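Local coordinates for 5-formyltetrahydrofolate cyclo-ligase family protein (Bacillus anthracis, PDB 2JCB) that probably catalyses the ATP- and magnesium-dependent conversion of 5-formyltetrahydrofolate to 5,10-methenyltetrahydrofolate, feeding folate metabolism, at residues A[130-135]-A[141-146]. Residues are numbered along the deposited sequence; the frame is centred on the assembly and turned at random.
With ADP (adenosine-5'-diphosphate), chain C; PO4 (phosphate ion), chain D.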
loop_
_atom_site.group_PDB
_atom_site.type_symbol
_atom_site.label_atom_id
_atom_site.label_comp_id
_atom_site.label_asym_id
_atom_site.label_seq_id
_atom_site.Cartn_x
_atom_site.Cartn_y
_atom_site.Cartn_z
ATOM N N GLN A 130 6.173 -6.366 2.017
ATOM C CA GLN A 130 4.821 -5.877 1.709
ATOM C C GLN A 130 4.873 -4.390 1.493
ATOM O O GLN A 130 5.292 -3.676 2.393
ATOM C CB GLN A 130 3.876 -6.189 2.854
ATOM C CG GLN A 130 3.484 -7.699 2.830
ATOM C CD GLN A 130 2.351 -7.999 1.772
ATOM O OE1 GLN A 130 2.039 -7.182 0.939
ATOM N NE2 GLN A 130 1.763 -9.202 1.861
ATOM N N ILE A 131 4.447 -3.983 0.299
ATOM C CA ILE A 131 4.351 -2.571 -0.054
ATOM C C ILE A 131 2.902 -2.210 0.357
ATOM O O ILE A 131 1.945 -2.623 -0.347
ATOM C CB ILE A 131 4.705 -2.365 -1.525
ATOM C CG1 ILE A 131 6.220 -2.735 -1.693
ATOM C CG2 ILE A 131 4.416 -0.933 -1.901
ATOM C CD1 ILE A 131 6.724 -2.713 -3.137
ATOM N N VAL A 132 2.711 -1.390 1.400
ATOM C CA VAL A 132 1.406 -1.271 2.037
ATOM C C VAL A 132 0.765 0.005 1.514
ATOM O O VAL A 132 1.406 1.012 1.526
ATOM C CB VAL A 132 1.582 -1.266 3.573
ATOM C CG1 VAL A 132 0.250 -0.837 4.299
ATOM C CG2 VAL A 132 2.151 -2.636 4.060
ATOM N N PRO A 133 -0.457 -0.062 0.943
ATOM C CA PRO A 133 -1.143 1.181 0.490
ATOM C C PRO A 133 -1.735 2.010 1.611
ATOM O O PRO A 133 -1.801 1.569 2.739
ATOM C CB PRO A 133 -2.292 0.628 -0.378
ATOM C CG PRO A 133 -2.679 -0.631 0.401
ATOM C CD PRO A 133 -1.300 -1.252 0.748
ATOM N N GLY A 134 -2.206 3.209 1.321
ATOM C CA GLY A 134 -2.669 4.009 2.426
ATOM C C GLY A 134 -2.947 5.386 1.974
ATOM O O GLY A 134 -2.579 5.719 0.835
ATOM N N VAL A 135 -3.614 6.115 2.861
ATOM C CA VAL A 135 -4.040 7.501 2.621
ATOM C C VAL A 135 -3.080 8.489 3.294
ATOM O O VAL A 135 -2.587 9.413 2.655
ATOM C CB VAL A 135 -5.545 7.770 2.976
ATOM C CG1 VAL A 135 -5.881 9.192 2.710
ATOM C CG2 VAL A 135 -6.423 6.868 2.132
ATOM N N GLY A 141 5.506 6.259 11.175
ATOM C CA GLY A 141 5.034 5.043 10.535
ATOM C C GLY A 141 3.559 4.788 10.764
ATOM O O GLY A 141 3.062 3.760 10.334
ATOM N N GLU A 142 2.858 5.736 11.411
ATOM C CA GLU A 142 1.404 5.590 11.668
ATOM C C GLU A 142 0.691 5.818 10.364
ATOM O O GLU A 142 1.230 6.438 9.452
ATOM C CB GLU A 142 0.910 6.554 12.734
ATOM C CG GLU A 142 1.668 6.298 14.037
ATOM C CD GLU A 142 1.753 7.506 14.929
ATOM O OE1 GLU A 142 1.884 8.630 14.410
ATOM O OE2 GLU A 142 1.711 7.340 16.167
ATOM N N ARG A 143 -0.490 5.234 10.258
ATOM C CA ARG A 143 -1.132 5.051 8.961
ATOM C C ARG A 143 -2.656 5.127 9.061
ATOM O O ARG A 143 -3.270 4.560 9.972
ATOM C CB ARG A 143 -0.670 3.743 8.304
ATOM C CG ARG A 143 -1.475 3.389 7.104
ATOM C CD ARG A 143 -0.990 2.067 6.494
ATOM N NE ARG A 143 -1.976 1.651 5.532
ATOM C CZ ARG A 143 -3.102 0.976 5.789
ATOM N NH1 ARG A 143 -3.925 0.739 4.771
ATOM N NH2 ARG A 143 -3.441 0.600 7.017
ATOM N N ILE A 144 -3.237 5.956 8.207
ATOM C CA ILE A 144 -4.675 5.904 7.912
ATOM C C ILE A 144 -4.837 5.316 6.503
ATOM O O ILE A 144 -4.191 5.784 5.554
ATOM C CB ILE A 144 -5.335 7.320 7.936
ATOM C CG1 ILE A 144 -5.318 7.936 9.333
ATOM C CG2 ILE A 144 -6.828 7.199 7.505
ATOM C CD1 ILE A 144 -5.669 9.394 9.344
ATOM N N GLY A 145 -5.690 4.296 6.385
ATOM C CA GLY A 145 -6.006 3.721 5.078
ATOM C C GLY A 145 -7.374 4.235 4.622
ATOM O O GLY A 145 -7.777 5.365 4.927
ATOM N N TYR A 146 -8.104 3.361 3.927
ATOM C CA TYR A 146 -9.376 3.718 3.264
ATOM C C TYR A 146 -10.616 3.444 4.057
ATOM O O TYR A 146 -11.719 3.839 3.659
ATOM C CB TYR A 146 -9.456 3.004 1.883
ATOM C CG TYR A 146 -8.493 3.618 0.939
ATOM C CD1 TYR A 146 -8.791 4.810 0.278
ATOM C CD2 TYR A 146 -7.243 3.060 0.777
ATOM C CE1 TYR A 146 -7.859 5.393 -0.562
ATOM C CE2 TYR A 146 -6.302 3.638 -0.044
ATOM C CZ TYR A 146 -6.619 4.795 -0.703
ATOM O OH TYR A 146 -5.639 5.326 -1.516
HETATM P PB ADP C . -8.072 2.133 8.169
HETATM O O1B ADP C . -8.373 1.434 6.847
HETATM O O2B ADP C . -7.793 3.576 7.965
HETATM O O3B ADP C . -7.033 1.301 8.891
HETATM P PA ADP C . -9.682 1.894 10.597
HETATM O O1A ADP C . -8.403 1.986 11.388
HETATM O O2A ADP C . -10.754 2.769 11.014
HETATM O O3A ADP C . -9.439 2.060 9.001
HETATM O "O5'" ADP C . -10.254 0.394 10.786
HETATM C "C5'" ADP C . -11.580 0.172 10.258
HETATM C "C4'" ADP C . -12.333 -0.844 11.082
HETATM O "O4'" ADP C . -11.531 -2.011 11.170
HETATM C "C3'" ADP C . -12.544 -0.307 12.492
HETATM O "O3'" ADP C . -13.934 -0.341 12.743
HETATM C "C2'" ADP C . -11.771 -1.257 13.385
HETATM O "O2'" ADP C . -12.534 -1.672 14.482
HETATM C "C1'" ADP C . -11.503 -2.475 12.519
HETATM N N9 ADP C . -10.228 -3.174 12.829
HETATM C C8 ADP C . -8.995 -2.761 12.480
HETATM N N7 ADP C . -8.065 -3.659 12.884
HETATM C C5 ADP C . -8.681 -4.667 13.504
HETATM C C6 ADP C . -8.262 -5.946 14.139
HETATM N N6 ADP C . -6.963 -6.300 14.207
HETATM N N1 ADP C . -9.217 -6.754 14.602
HETATM C C2 ADP C . -10.521 -6.415 14.556
HETATM N N3 ADP C . -10.969 -5.284 13.975
HETATM C C4 ADP C . -10.118 -4.379 13.424
HETATM P P PO4 D . -6.975 -0.744 4.386
HETATM O O1 PO4 D . -6.028 -1.358 5.199
HETATM O O2 PO4 D . -7.296 0.690 4.710
HETATM O O3 PO4 D . -6.493 -0.745 2.905
HETATM O O4 PO4 D . -8.339 -1.419 4.481
HETATM O O HOH W 1 -3.128 6.829 -1.545
#
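Part of the ADP phosphate site is built here, where segment 130-135, which runs on from the central strand 129-131, meets the start of the glycine-rich phosphate-binding loop, and Arg143 reaches across to Pro133. Its extended chain brings the guanidinium to the Pro133 carbonyl, and the last torsion (chi4 -84°) turns the plane of the group out of line with the chain: NE gives a bond of 2.8 Å to Pro133 O in the carbonyl plane, and NH1 adds a more bent one to the same oxygen, 37° above that plane. The paired bonds limit the rotation of the guanidinium, while NH1 also donates to O1 of the bound phosphate ion (3.0 Å). Val132 CG1 lies 3.6 Å from Arg143 NE, while Gly145 CA sits over one guanidinium face, offset toward the rim. Gly134, whose backbone angles call for glycine, brings its CA within 4.3 Å of Gly145 CA. Next along, Val135 N donates to Ile144 O at 2.8 Å. Val135 CG2, held anti to its own carbonyl carbon, makes a CH-pi contact over one face of the Tyr146 ring, 3.5 Å from the centroid and 17° off the normal. A water joins Gly134 O to Tyr146 OH. The backbone amides that follow bind the ligands: Gly145 N donates to ADP O2B at 2.7 Å and Tyr146 N to phosphate O2. Gly147 and Gly149 continue the same cradle with their own amides. Strand 143-144 pairs with 136-137 in a small hairpin; helix 6-26 packs on Val135, Ile144 and Tyr146, helix 150-154 meets Val132, Pro133 and Arg143, and strand 129-131 runs parallel between 54-56 and 161-165.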